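PDB 3IG2: phenylalanine--tRNA ligase beta subunit from Bacteroides fragilis, which forms, with the alpha subunit, the tetramer that attaches L-phenylalanine to tRNA(Phe) using ATP, and is represented here by its core domain. Local coordinates for residues B[61-65]-B[88-94]; B[118-124]-B[199-204]; B[136-141]-B[184-188]. One frame throughout, in Å; residues are numbered along the deposited sequence. Where two conformers were deposited one is given.

In the fold
All three contacts belong to the class II synthetase-like core domain of the beta subunit and reach its mixed sheet. Contact 1 lays the loop before helix 66-75 along strand 85-95; contact 2 pairs strands 109-121 and 200-207; contact 3 packs helix 134-150 on strand 181-188. Strand 85-95 neighbours 109-121, and 200-207 neighbours 181-188. Centres of contacts 1 and 2 lie about 21 Å apart, yet L65 and T64 touch W118 and Y204; those of contacts 2 and 3 are about 11 Å apart. Contact 1 closes first along the chain; contact 3 is nested within the loop closed by contact 2. The sheet thus joins segments distant in sequence into one core, with a loop and a helix packed against it.

Contact 1 of 3, residues B[61-65]-B[88-94]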
HETATM    1  N   MSE B  61       8.440 -38.610  10.087  1.00 12.67           N
HETATM    2  CA  MSE B  61       7.870 -37.318  10.445  1.00 12.18           C
HETATM    3  C   MSE B  61       8.914 -36.250  10.231  1.00 12.71           C
HETATM    4  O   MSE B  61      10.087 -36.468  10.546  1.00 11.93           O
HETATM    5  CB  MSE B  61       7.424 -37.324  11.912  1.00 12.46           C
HETATM    6  CG  MSE B  61       6.396 -38.447  12.226  1.00 13.24           C
HETATM    7 SE   MSE B  61       4.859 -38.430  11.032  1.00 15.37          SE
HETATM    8  CE  MSE B  61       3.919 -36.836  11.694  1.00 12.01           C
ATOM      9  N   ARG B  62       8.495 -35.077   9.746  1.00 12.06           N
ATOM     10  CA  ARG B  62       9.466 -34.039   9.372  1.00 12.24           C
ATOM     11  C   ARG B  62      10.285 -33.538  10.566  1.00 12.46           C
ATOM     12  O   ARG B  62       9.786 -33.407  11.691  1.00 11.20           O
ATOM     13  CB  ARG B  62       8.773 -32.860   8.682  1.00 11.84           C
ATOM     14  CG  ARG B  62       7.718 -32.182   9.556  1.00 13.72           C
ATOM     15  CD  ARG B  62       7.043 -30.990   8.811  1.00 13.69           C
ATOM     16  NE  ARG B  62       6.005 -30.420   9.662  1.00 12.83           N
ATOM     17  CZ  ARG B  62       4.955 -29.721   9.240  1.00 13.53           C
ATOM     18  NH1 ARG B  62       4.770 -29.491   7.944  1.00 12.15           N
ATOM     19  NH2 ARG B  62       4.085 -29.262  10.130  1.00 11.89           N
ATOM     20  N   GLN B  63      11.555 -33.263  10.293  1.00 13.15           N
ATOM     21  CA  GLN B  63      12.449 -32.671  11.277  1.00 13.45           C
ATOM     22  C   GLN B  63      12.518 -31.165  11.087  1.00 13.54           C
ATOM     23  O   GLN B  63      12.831 -30.441  12.018  1.00 12.33           O
ATOM     24  CB  GLN B  63      13.850 -33.252  11.108  1.00 13.69           C
ATOM     25  CG  GLN B  63      14.545 -33.509  12.403  1.00 14.20           C
ATOM     26  CD  GLN B  63      15.951 -34.101  12.235  1.00 14.85           C
ATOM     27  OE1 GLN B  63      16.204 -34.998  11.397  1.00 13.06           O
ATOM     28  NE2 GLN B  63      16.861 -33.623  13.061  1.00 13.35           N
ATOM     29  N   THR B  64      12.264 -30.713   9.853  1.00 13.46           N
ATOM     30  CA  THR B  64      12.301 -29.294   9.518  1.00 12.87           C
ATOM     31  C   THR B  64      11.099 -28.974   8.642  1.00 12.75           C
ATOM     32  O   THR B  64      10.648 -29.835   7.859  1.00 12.22           O
ATOM     33  CB  THR B  64      13.632 -28.894   8.770  1.00 13.21           C
ATOM     34  OG1 THR B  64      13.606 -27.506   8.421  1.00 13.08           O
ATOM     35  CG2 THR B  64      13.864 -29.725   7.496  1.00 11.14           C
ATOM     36  N   LEU B  65      10.628 -27.737   8.725  1.00 11.33           N
ATOM     37  CA  LEU B  65       9.657 -27.231   7.752  1.00 12.44           C
ATOM     38  C   LEU B  65      10.200 -26.990   6.355  1.00 12.48           C
ATOM     39  O   LEU B  65       9.433 -26.917   5.375  1.00 13.94           O
ATOM     40  CB  LEU B  65       9.050 -25.915   8.245  1.00 13.10           C
ATOM     41  CG  LEU B  65       8.233 -25.995   9.555  1.00 11.83           C
ATOM     42  CD1 LEU B  65       7.604 -24.667   9.793  1.00 12.22           C
ATOM     43  CD2 LEU B  65       7.190 -27.069   9.453  1.00 14.24           C
ATOM     44  N   GLU B  88       4.402 -20.799   7.202  1.00 12.64           N
ATOM     45  CA  GLU B  88       3.733 -21.965   7.722  1.00 13.08           C
ATOM     46  C   GLU B  88       4.028 -22.088   9.193  1.00 13.29           C
ATOM     47  O   GLU B  88       5.168 -21.946   9.596  1.00 13.25           O
ATOM     48  CB  GLU B  88       4.165 -23.224   6.963  1.00 12.75           C
ATOM     49  CG  GLU B  88       3.598 -24.522   7.568  1.00 15.01           C
ATOM     50  CD  GLU B  88       3.917 -25.741   6.727  1.00 18.78           C
ATOM     51  OE1 GLU B  88       4.788 -25.613   5.821  1.00 19.97           O
ATOM     52  OE2 GLU B  88       3.289 -26.813   6.964  1.00 16.31           O
ATOM     53  N   PHE B  89       2.975 -22.294   9.989  1.00 13.29           N
ATOM     54  CA  PHE B  89       3.126 -22.759  11.359  1.00 12.76           C
ATOM     55  C   PHE B  89       2.960 -24.275  11.389  1.00 12.71           C
ATOM     56  O   PHE B  89       2.014 -24.812  10.810  1.00 12.32           O
ATOM     57  CB  PHE B  89       2.056 -22.167  12.246  1.00 12.96           C
ATOM     58  CG  PHE B  89       2.238 -20.721  12.535  1.00 10.64           C
ATOM     59  CD1 PHE B  89       2.958 -20.319  13.628  1.00 10.85           C
ATOM     60  CD2 PHE B  89       1.646 -19.764  11.729  1.00 12.54           C
ATOM     61  CE1 PHE B  89       3.144 -18.985  13.913  1.00 10.52           C
ATOM     62  CE2 PHE B  89       1.807 -18.403  12.002  1.00 15.15           C
ATOM     63  CZ  PHE B  89       2.570 -18.012  13.112  1.00 13.43           C
ATOM     64  N   GLY B  90       3.865 -24.967  12.065  1.00 11.97           N
ATOM     65  CA  GLY B  90       3.735 -26.412  12.154  1.00 12.76           C
ATOM     66  C   GLY B  90       4.668 -27.056  13.154  1.00 13.11           C
ATOM     67  O   GLY B  90       5.695 -26.478  13.529  1.00 12.85           O
ATOM     68  N   ASN B  91       4.297 -28.252  13.596  1.00 13.01           N
ATOM     69  CA  ASN B  91       5.182 -29.053  14.424  1.00 13.30           C
ATOM     70  C   ASN B  91       6.224 -29.758  13.582  1.00 13.10           C
ATOM     71  O   ASN B  91       5.919 -30.186  12.454  1.00 11.57           O
ATOM     72  CB  ASN B  91       4.400 -30.118  15.176  1.00 13.36           C
ATOM     73  CG  ASN B  91       3.511 -29.530  16.290  1.00 15.89           C
ATOM     74  OD1 ASN B  91       2.325 -29.790  16.317  1.00 20.50           O
ATOM     75  ND2 ASN B  91       4.090 -28.753  17.188  1.00 15.21           N
ATOM     76  N   CYS B  92       7.428 -29.873  14.157  1.00 12.07           N
ATOM     77  CA  CYS B  92       8.470 -30.773  13.690  1.00 12.18           C
ATOM     78  C   CYS B  92       8.774 -31.757  14.799  1.00 11.74           C
ATOM     79  O   CYS B  92       8.381 -31.547  15.928  1.00 11.42           O
ATOM     80  CB  CYS B  92       9.743 -30.000  13.320  1.00 11.18           C
ATOM     81  SG  CYS B  92       9.476 -28.995  11.877  1.00 15.16           S
ATOM     82  N   TYR B  93       9.471 -32.829  14.453  1.00 11.58           N
ATOM     83  CA  TYR B  93       9.654 -33.971  15.312  1.00 12.00           C
ATOM     84  C   TYR B  93      11.123 -34.408  15.301  1.00 12.16           C
ATOM     85  O   TYR B  93      11.804 -34.297  14.284  1.00 12.45           O
ATOM     86  CB  TYR B  93       8.735 -35.116  14.845  1.00 12.71           C
ATOM     87  CG  TYR B  93       7.286 -34.688  14.838  1.00 12.22           C
ATOM     88  CD1 TYR B  93       6.501 -34.818  15.984  1.00 12.74           C
ATOM     89  CD2 TYR B  93       6.722 -34.099  13.715  1.00 10.73           C
ATOM     90  CE1 TYR B  93       5.182 -34.388  16.008  1.00 12.85           C
ATOM     91  CE2 TYR B  93       5.389 -33.667  13.723  1.00 12.01           C
ATOM     92  CZ  TYR B  93       4.623 -33.825  14.877  1.00 11.83           C
ATOM     93  OH  TYR B  93       3.316 -33.411  14.920  1.00  9.89           O
ATOM     94  N   HIS B  94      11.572 -34.930  16.435  1.00 12.16           N
ATOM     95  CA  HIS B  94      12.970 -35.223  16.709  1.00 12.39           C
ATOM     96  C   HIS B  94      13.077 -36.523  17.491  1.00 11.48           C
ATOM     97  O   HIS B  94      12.268 -36.816  18.385  1.00 11.10           O
ATOM     98  CB  HIS B  94      13.593 -34.047  17.487  1.00 12.36           C
ATOM     99  CG  HIS B  94      15.032 -34.241  17.876  1.00 15.42           C
ATOM    100  ND1 HIS B  94      16.084 -33.767  17.114  1.00 16.39           N
ATOM    101  CD2 HIS B  94      15.594 -34.823  18.969  1.00 16.31           C
ATOM    102  CE1 HIS B  94      17.229 -34.056  17.716  1.00 16.80           C
ATOM    103  NE2 HIS B  94      16.960 -34.706  18.837  1.00 16.30           N
TER
HETATM  104  O   HOH W   1      11.954 -36.361  12.408  1.00 12.93           O
HETATM  105  O   HOH W   2       2.140 -27.060   9.319  1.00 11.30           O
HETATM  106  O   HOH W   3       6.802 -27.384   5.301  1.00 11.33           O
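The backbone oxygen of N91 is gripped side-on by the guanidinium of R62, which spends two nitrogens on this one atom. NE reaches N91 O at 2.8 Å and NH2 at 3.1 Å, and the oxygen lies close to the guanidinium plane. The R62 side chain leaves the backbone with CG between N and the carbonyl carbon (chi1 60°) and then runs extended to NE, which carries the guanidinium along strand 88-94. NH1 completes a salt bridge to E88 OE2 at 3.2 Å, arriving from above the carboxylate, whose plane stands 78° from that of the guanidinium. A water joins R62 NH2, E88 OE2 and F89 O, and E88 OE2 also accepts from N27 N, tying the buried acid and base into a wider polar network. L65 CD2 sits 3.4 Å above the centre of the guanidinium plane and also meets C92 SG at 3.8 Å. The two bonds to N91 O, the salt bridge and this methyl fix the position and rotation of the guanidinium.

At the other end the backbones join directly, Y93 N donating to R62 O at 2.8 Å. A second water links M61 O with Y93 O, while CB of M61, a selenomethionine, packs against Y93 CD2 at 3.8 Å.

A buried arginine thus joins the loop to one edge of strand 85-95 in the core domain's mixed sheet, while strand 109-121 pairs with the other through E88, G90 and C92. T64 OG1 caps L66 N at the entry to helix 66-75, and T64 and L65 rest against Y204 of strand 200-207.

Contact 2 of 3, residues B[118-124]-B[199-204]; sequences WVTGKMV and DNEVYY
W118 and Y204 leave their strands through different first torsions, CG anti to the carbonyl carbon in W118 (chi1 -63°) and anti to the backbone N in Y204 (chi1 169°), yet their rings end side by side. Y204 CD1 lies over one face of the indole, displaced toward its rim and 3.4 Å from W118 NE1; the planes are inclined at 42°, an oblique pairing. V202 CG1 meets the indole edge at W118 CD1, 4.0 Å away.

Beneath these side chains pair two central antiparallel strands of the core domain's mixed sheet. V119 and Y203 form the hydrogen-bonded pair, with V119 N to Y203 O at 2.7 Å and Y203 N to V119 O at 2.8 Å, flanked by the non-hydrogen-bonded pairs W118-Y204 and T120-V202. Beyond T120 the register slips by one residue in a beta bulge at G121-K122, opposite E201: E201 O accepts from G121 N, whereas E201 N donates to K122 O at 2.9 Å. V124 N bonds D199 O past the corner at K122.

On the face of V119 and Y203, the Y203 hydroxyl donates to E201 OE1 at 2.7 Å, near the ring plane. A water bridges Y203 OH to both N and NZ of K122, whose ammonium makes a long salt bridge with E201 OE1 at 3.8 Å.

Within the sheet, strand 85-95 flanks 109-121 and strand 181-188 flanks 200-207. Helix 66-75 packs through I73 against W118, T120 and V202, helix 190-195 touches V124, E201 and V202, and K122 and M123 pack on a second subunit.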
ATOM      1  N   TRP B 118       9.284 -18.331   3.677  1.00 15.00           N
ATOM      2  CA  TRP B 118       9.981 -18.495   2.420  1.00 14.39           C
ATOM      3  C   TRP B 118       9.697 -17.314   1.527  1.00 14.38           C
ATOM      4  O   TRP B 118       8.540 -16.968   1.276  1.00 14.64           O
ATOM      5  CB  TRP B 118       9.497 -19.724   1.682  1.00 13.74           C
ATOM      6  CG  TRP B 118       9.731 -21.041   2.369  1.00 14.47           C
ATOM      7  CD1 TRP B 118      10.734 -21.950   2.102  1.00 13.63           C
ATOM      8  CD2 TRP B 118       8.907 -21.629   3.385  1.00 13.17           C
ATOM      9  NE1 TRP B 118      10.571 -23.076   2.903  1.00 15.08           N
ATOM     10  CE2 TRP B 118       9.462 -22.898   3.698  1.00 13.93           C
ATOM     11  CE3 TRP B 118       7.745 -21.200   4.074  1.00 13.41           C
ATOM     12  CZ2 TRP B 118       8.909 -23.737   4.670  1.00 11.58           C
ATOM     13  CZ3 TRP B 118       7.173 -22.051   5.017  1.00 12.20           C
ATOM     14  CH2 TRP B 118       7.760 -23.313   5.305  1.00 12.66           C
ATOM     15  N   VAL B 119      10.751 -16.713   0.996  1.00 13.88           N
ATOM     16  CA  VAL B 119      10.541 -15.612   0.055  1.00 13.97           C
ATOM     17  C   VAL B 119      11.378 -15.894  -1.178  1.00 13.58           C
ATOM     18  O   VAL B 119      12.581 -16.073  -1.053  1.00 13.02           O
ATOM     19  CB  VAL B 119      10.992 -14.249   0.634  1.00 13.95           C
ATOM     20  CG1 VAL B 119      10.934 -13.132  -0.486  1.00 15.57           C
ATOM     21  CG2 VAL B 119      10.195 -13.870   1.893  1.00 11.55           C
ATOM     22  N   THR B 120      10.768 -15.913  -2.365  1.00 13.41           N
ATOM     23  CA  THR B 120      11.560 -16.152  -3.579  1.00 12.51           C
ATOM     24  C   THR B 120      12.151 -14.857  -4.111  1.00 11.97           C
ATOM     25  O   THR B 120      11.661 -13.753  -3.824  1.00 12.13           O
ATOM     26  CB  THR B 120      10.776 -16.899  -4.711  1.00 13.60           C
ATOM     27  OG1 THR B 120       9.694 -16.082  -5.166  1.00 13.70           O
ATOM     28  CG2 THR B 120      10.224 -18.203  -4.207  1.00 13.35           C
ATOM     29  N   GLY B 121      13.239 -14.991  -4.856  1.00 11.17           N
ATOM     30  CA  GLY B 121      13.913 -13.848  -5.422  1.00 10.76           C
ATOM     31  C   GLY B 121      14.124 -14.036  -6.902  1.00 10.24           C
ATOM     32  O   GLY B 121      13.259 -14.573  -7.598  1.00 10.62           O
ATOM     33  N   LYS B 122      15.290 -13.607  -7.373  1.00  9.80           N
ATOM     34  CA  LYS B 122      15.580 -13.597  -8.788  1.00  9.77           C
ATOM     35  C   LYS B 122      15.797 -15.006  -9.260  1.00  9.72           C
ATOM     36  O   LYS B 122      16.134 -15.902  -8.471  1.00  8.60           O
ATOM     37  CB  LYS B 122      16.852 -12.807  -9.072  1.00  9.83           C
ATOM     38  CG  LYS B 122      18.108 -13.428  -8.456  1.00 11.01           C
ATOM     39  CD  LYS B 122      19.397 -12.693  -8.817  1.00 12.94           C
ATOM     40  CE  LYS B 122      19.580 -11.426  -8.017  1.00 14.09           C
ATOM     41  NZ  LYS B 122      19.874 -11.686  -6.583  1.00 15.63           N
HETATM   42  N   MSE B 123      15.667 -15.178 -10.568  1.00 10.17           N
HETATM   43  CA  MSE B 123      16.017 -16.430 -11.210  1.00 10.95           C
HETATM   44  C   MSE B 123      17.482 -16.756 -10.898  1.00 10.75           C
HETATM   45  O   MSE B 123      18.328 -15.876 -10.904  1.00  9.70           O
HETATM   46  CB  MSE B 123      15.792 -16.300 -12.701  1.00 11.25           C
HETATM   47  CG  MSE B 123      16.078 -17.541 -13.501  1.00 14.09           C
HETATM   48 SE   MSE B 123      15.664 -17.195 -15.363  1.00 20.12          SE
HETATM   49  CE  MSE B 123      17.352 -16.417 -15.911  1.00 19.37           C
ATOM     50  N   VAL B 124      17.757 -18.012 -10.556  1.00 10.67           N
ATOM     51  CA  VAL B 124      19.125 -18.473 -10.375  1.00 10.09           C
ATOM     52  C   VAL B 124      19.935 -18.188 -11.651  1.00 10.76           C
ATOM     53  O   VAL B 124      19.498 -18.488 -12.752  1.00  9.47           O
ATOM     54  CB  VAL B 124      19.142 -19.987 -10.031  1.00 10.85           C
ATOM     55  CG1 VAL B 124      20.579 -20.535  -9.964  1.00 10.29           C
ATOM     56  CG2 VAL B 124      18.371 -20.246  -8.710  1.00  8.32           C
ATOM     57  N   ASP B 199      13.619 -22.813  -9.475  1.00 13.46           N
ATOM     58  CA  ASP B 199      14.583 -22.098 -10.336  0.64 13.53           C
ATOM     59  C   ASP B 199      14.737 -20.626  -9.992  1.00 13.35           C
ATOM     60  O   ASP B 199      15.399 -19.886 -10.700  1.00 12.46           O
ATOM     61  CB  ASP B 199      14.265 -22.297 -11.842  0.36 13.63           C
ATOM     62  CG  ASP B 199      15.531 -22.397 -12.726  0.49 14.66           C
ATOM     63  OD1 ASP B 199      15.978 -23.536 -13.005  0.57 18.16           O
ATOM     64  OD2 ASP B 199      16.061 -21.349 -13.161  0.44 13.40           O
ATOM     65  N   ASN B 200      14.238 -20.239  -8.820  1.00 13.25           N
ATOM     66  CA  ASN B 200      14.472 -18.907  -8.258  1.00 13.10           C
ATOM     67  C   ASN B 200      15.202 -19.044  -6.941  1.00 13.10           C
ATOM     68  O   ASN B 200      15.126 -20.081  -6.273  1.00 14.06           O
ATOM     69  CB  ASN B 200      13.149 -18.144  -8.044  1.00 13.19           C
ATOM     70  CG  ASN B 200      12.477 -17.744  -9.359  1.00 14.49           C
ATOM     71  OD1 ASN B 200      12.577 -16.593  -9.816  1.00 15.50           O
ATOM     72  ND2 ASN B 200      11.789 -18.691  -9.970  1.00 12.86           N
ATOM     73  N   GLU B 201      15.917 -18.015  -6.555  1.00 12.35           N
ATOM     74  CA  GLU B 201      16.516 -18.016  -5.228  1.00 12.25           C
ATOM     75  C   GLU B 201      15.447 -17.994  -4.151  1.00 12.39           C
ATOM     76  O   GLU B 201      14.360 -17.437  -4.365  1.00 11.06           O
ATOM     77  CB  GLU B 201      17.435 -16.820  -5.054  1.00 11.71           C
ATOM     78  CG  GLU B 201      18.597 -16.809  -6.023  1.00 11.08           C
ATOM     79  CD  GLU B 201      19.573 -15.715  -5.715  1.00 13.61           C
ATOM     80  OE1 GLU B 201      19.316 -14.942  -4.758  1.00 15.82           O
ATOM     81  OE2 GLU B 201      20.601 -15.626  -6.423  1.00 13.07           O
ATOM     82  N   VAL B 202      15.777 -18.601  -3.001  1.00 12.77           N
ATOM     83  CA  VAL B 202      14.841 -18.730  -1.882  1.00 13.51           C
ATOM     84  C   VAL B 202      15.500 -18.248  -0.603  1.00 13.89           C
ATOM     85  O   VAL B 202      16.610 -18.667  -0.262  1.00 14.70           O
ATOM     86  CB  VAL B 202      14.342 -20.191  -1.679  1.00 13.79           C
ATOM     87  CG1 VAL B 202      13.336 -20.285  -0.437  1.00 13.74           C
ATOM     88  CG2 VAL B 202      13.642 -20.673  -2.915  1.00 13.48           C
ATOM     89  N   TYR B 203      14.823 -17.352   0.095  1.00 14.17           N
ATOM     90  CA  TYR B 203      15.308 -16.856   1.382  1.00 15.08           C
ATOM     91  C   TYR B 203      14.343 -17.447   2.374  1.00 15.36           C
ATOM     92  O   TYR B 203      13.130 -17.356   2.193  1.00 16.03           O
ATOM     93  CB  TYR B 203      15.329 -15.320   1.399  1.00 14.81           C
ATOM     94  CG  TYR B 203      15.866 -14.820   0.091  1.00 15.88           C
ATOM     95  CD1 TYR B 203      15.123 -13.970  -0.717  1.00 16.68           C
ATOM     96  CD2 TYR B 203      17.099 -15.280  -0.388  1.00 17.60           C
ATOM     97  CE1 TYR B 203      15.605 -13.563  -1.949  1.00 16.52           C
ATOM     98  CE2 TYR B 203      17.587 -14.874  -1.610  1.00 16.49           C
ATOM     99  CZ  TYR B 203      16.835 -14.019  -2.382  1.00 16.59           C
ATOM    100  OH  TYR B 203      17.324 -13.638  -3.591  1.00 15.67           O
ATOM    101  N   TYR B 204      14.900 -18.108   3.385  1.00 14.61           N
ATOM    102  CA  TYR B 204      14.139 -18.955   4.279  1.00 13.96           C
ATOM    103  C   TYR B 204      14.453 -18.597   5.714  1.00 13.94           C
ATOM    104  O   TYR B 204      15.625 -18.422   6.070  1.00 14.50           O
ATOM    105  CB  TYR B 204      14.498 -20.441   4.022  1.00 13.41           C
ATOM    106  CG  TYR B 204      13.984 -21.398   5.058  1.00 12.56           C
ATOM    107  CD1 TYR B 204      12.615 -21.642   5.188  1.00 13.22           C
ATOM    108  CD2 TYR B 204      14.860 -22.081   5.900  1.00 13.70           C
ATOM    109  CE1 TYR B 204      12.142 -22.510   6.127  1.00 14.63           C
ATOM    110  CE2 TYR B 204      14.393 -22.970   6.847  1.00 13.85           C
ATOM    111  CZ  TYR B 204      13.026 -23.172   6.970  1.00 14.34           C
ATOM    112  OH  TYR B 204      12.542 -24.071   7.899  1.00 11.44           O
TER
HETATM  113  O   HOH W   4      16.882 -11.846  -5.537  1.00 12.00           O

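Contact 3 of 3, residues B[136-141]-B[184-188]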
ATOM      1  N   SER B 136      20.034  -9.822   0.151  1.00 11.96           N
ATOM      2  CA  SER B 136      18.902 -10.750   0.356  1.00 11.95           C
ATOM      3  C   SER B 136      18.646 -11.096   1.837  1.00 11.78           C
ATOM      4  O   SER B 136      17.490 -11.157   2.272  1.00 11.19           O
ATOM      5  CB  SER B 136      19.094 -12.030  -0.459  1.00 11.97           C
ATOM      6  OG  SER B 136      19.488 -11.736  -1.788  1.00 12.07           O
ATOM      7  N   VAL B 137      19.725 -11.326   2.604  1.00 11.92           N
ATOM      8  CA  VAL B 137      19.605 -11.626   4.049  1.00 12.35           C
ATOM      9  C   VAL B 137      19.017 -10.390   4.813  1.00 12.77           C
ATOM     10  O   VAL B 137      18.281 -10.543   5.798  1.00 13.36           O
ATOM     11  CB  VAL B 137      20.961 -12.118   4.659  1.00 12.12           C
ATOM     12  CG1 VAL B 137      20.827 -12.421   6.132  1.00 12.16           C
ATOM     13  CG2 VAL B 137      21.475 -13.347   3.920  1.00 11.52           C
ATOM     14  N   TYR B 138      19.348  -9.153   4.309  1.00 13.29           N
ATOM     15  CA  TYR B 138      18.899  -7.817   4.885  1.00 13.50           C
ATOM     16  C   TYR B 138      17.378  -7.606   4.649  1.00 13.57           C
ATOM     17  O   TYR B 138      16.882  -6.832   5.520  1.00 13.96           O
ATOM     18  CB  TYR B 138      19.734  -6.608   4.359  1.00 13.34           C
ATOM     19  N   GLU B 139      16.798  -8.072   3.450  1.00 13.23           N
ATOM     20  CA  GLU B 139      15.407  -7.941   3.143  1.00 12.47           C
ATOM     21  C   GLU B 139      14.564  -8.893   4.003  1.00 11.11           C
ATOM     22  O   GLU B 139      13.476  -8.546   4.544  1.00 11.17           O
ATOM     23  CB  GLU B 139      15.091  -8.266   1.634  1.00 13.35           C
ATOM     24  CG  GLU B 139      13.667  -8.321   1.238  1.00 14.87           C
ATOM     25  CD  GLU B 139      12.884  -7.033   1.548  1.00 15.62           C
ATOM     26  OE1 GLU B 139      12.038  -7.022   2.468  1.00 17.82           O
ATOM     27  OE2 GLU B 139      13.123  -6.037   0.896  1.00 14.40           O
ATOM     28  N   LEU B 140      15.063 -10.112   4.164  1.00  9.23           N
ATOM     29  CA  LEU B 140      14.382 -11.120   4.961  1.00  7.13           C
ATOM     30  C   LEU B 140      14.483 -10.782   6.476  1.00  5.61           C
ATOM     31  O   LEU B 140      13.554 -11.060   7.362  1.00  4.93           O
ATOM     32  CB  LEU B 140      14.948 -12.545   4.696  1.00  7.61           C
ATOM     33  CG  LEU B 140      14.193 -13.699   5.399  1.00  7.18           C
ATOM     34  CD1 LEU B 140      12.850 -13.698   4.888  1.00  7.99           C
ATOM     35  CD2 LEU B 140      14.816 -15.088   5.157  1.00  8.84           C
ATOM     36  N   LYS B 141      15.645 -10.207   6.835  1.00  3.86           N
ATOM     37  CA  LYS B 141      15.919  -9.725   8.215  1.00  2.70           C
ATOM     38  C   LYS B 141      14.768  -8.811   8.746  1.00  2.06           C
ATOM     39  O   LYS B 141      14.348  -8.902   9.947  1.00  2.00           O
ATOM     40  CB  LYS B 141      17.250  -8.909   8.176  1.00  2.78           C
ATOM     41  CG  LYS B 141      17.872  -8.735   9.588  1.00  2.22           C
ATOM     42  CD  LYS B 141      19.163  -7.909   9.481  1.00  2.41           C
ATOM     43  CE  LYS B 141      19.869  -7.763  10.827  1.00  2.20           C
ATOM     44  NZ  LYS B 141      19.212  -6.737  11.687  1.00  2.13           N
ATOM     45  N   THR B 184      16.674 -18.788  12.752  1.00 13.83           N
ATOM     46  CA  THR B 184      17.734 -18.952  11.786  1.00 14.63           C
ATOM     47  C   THR B 184      17.158 -18.482  10.439  1.00 14.43           C
ATOM     48  O   THR B 184      16.019 -18.811  10.103  1.00 13.97           O
ATOM     49  CB  THR B 184      18.112 -20.447  11.680  1.00 14.87           C
ATOM     50  OG1 THR B 184      18.629 -20.927  12.939  1.00 16.66           O
ATOM     51  CG2 THR B 184      19.122 -20.662  10.619  1.00 16.80           C
ATOM     52  N   PHE B 185      17.917 -17.705   9.673  1.00 13.62           N
ATOM     53  CA  PHE B 185      17.382 -17.243   8.384  1.00 14.01           C
ATOM     54  C   PHE B 185      18.510 -16.885   7.447  1.00 13.46           C
ATOM     55  O   PHE B 185      19.527 -16.389   7.882  1.00 13.77           O
ATOM     56  CB  PHE B 185      16.419 -16.049   8.540  1.00 12.72           C
ATOM     57  CG  PHE B 185      17.039 -14.845   9.208  1.00 13.88           C
ATOM     58  CD1 PHE B 185      17.657 -13.847   8.451  1.00 15.39           C
ATOM     59  CD2 PHE B 185      16.982 -14.698  10.584  1.00 14.60           C
ATOM     60  CE1 PHE B 185      18.220 -12.745   9.056  1.00 15.34           C
ATOM     61  CE2 PHE B 185      17.547 -13.593  11.199  1.00 13.69           C
ATOM     62  CZ  PHE B 185      18.165 -12.621  10.433  1.00 13.30           C
ATOM     63  N   GLY B 186      18.296 -17.123   6.160  1.00 13.61           N
ATOM     64  CA  GLY B 186      19.297 -16.853   5.151  1.00 13.31           C
ATOM     65  C   GLY B 186      18.949 -17.350   3.758  1.00 13.60           C
ATOM     66  O   GLY B 186      17.795 -17.623   3.464  1.00 13.30           O
ATOM     67  N   VAL B 187      19.979 -17.435   2.911  1.00 13.31           N
ATOM     68  CA  VAL B 187      19.845 -17.776   1.496  1.00 13.16           C
ATOM     69  C   VAL B 187      20.022 -19.275   1.386  1.00 13.00           C
ATOM     70  O   VAL B 187      21.025 -19.801   1.853  1.00 13.35           O
ATOM     71  CB  VAL B 187      20.955 -17.073   0.674  1.00 13.25           C
ATOM     72  CG1 VAL B 187      20.922 -17.481  -0.791  1.00 13.41           C
ATOM     73  CG2 VAL B 187      20.851 -15.537   0.830  1.00 14.32           C
ATOM     74  N   VAL B 188      19.054 -19.951   0.782  1.00 11.89           N
ATOM     75  CA  VAL B 188      19.108 -21.397   0.616  1.00 12.93           C
ATOM     76  C   VAL B 188      20.190 -21.747  -0.406  1.00 12.74           C
ATOM     77  O   VAL B 188      20.323 -21.057  -1.396  1.00 13.26           O
ATOM     78  CB  VAL B 188      17.715 -21.990   0.194  1.00 12.34           C
ATOM     79  CG1 VAL B 188      17.791 -23.485  -0.173  1.00 11.29           C
ATOM     80  CG2 VAL B 188      16.685 -21.755   1.269  1.00 13.97           C
TER
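F185 meets V137, L140 and K141 in an alpha/beta packing layer, where helix 134-150 lies on the mixed sheet of the class II synthetase-like core. No hydrogen bond crosses between the two segments; the contact is made by apolar groups. V137 CG1 touches F185 CE1 at 3.9 Å, the valine lying roughly perpendicular to the phenylalanine side chain. L140 and F185 run antiparallel alongside each other, with L140 CD2 set against F185 CB at 3.9 Å, beside the backbone of G186. The aliphatic start of K141 leans on the far end of the ring, CG lying 4.0 Å from F185 CZ, while the rest of the lysine leads away.

Two side chains are placed by their torsions. CG of F185 stands between its backbone N and carbonyl carbon (chi1 58°), and this projects the ring toward the helix turn formed by V137 and K141. With CG of L140 anti to the backbone N (chi1 -174°) and chi2 at 62°, CD2 is the methyl turned to the strand. G186 has no side chain, and here the backbones come nearest, its CA 5.4 Å from that of V137.

Further out, the helix is held by its own bonds, K141 N to V137 O at 2.9 Å and L140 N to S136 O at 3.2 Å. Strand 181-188 is fixed on both sides, by 200-207 through G186 and Y204 and by 171-175 through F185 and L172. L172 also touches V137 and F185, and Y203 touches L140 and V187. Where segment 136-141 begins, V137 CG2 and S136 CB pack against V187 CG2, at 3.8 and 4.1 Å.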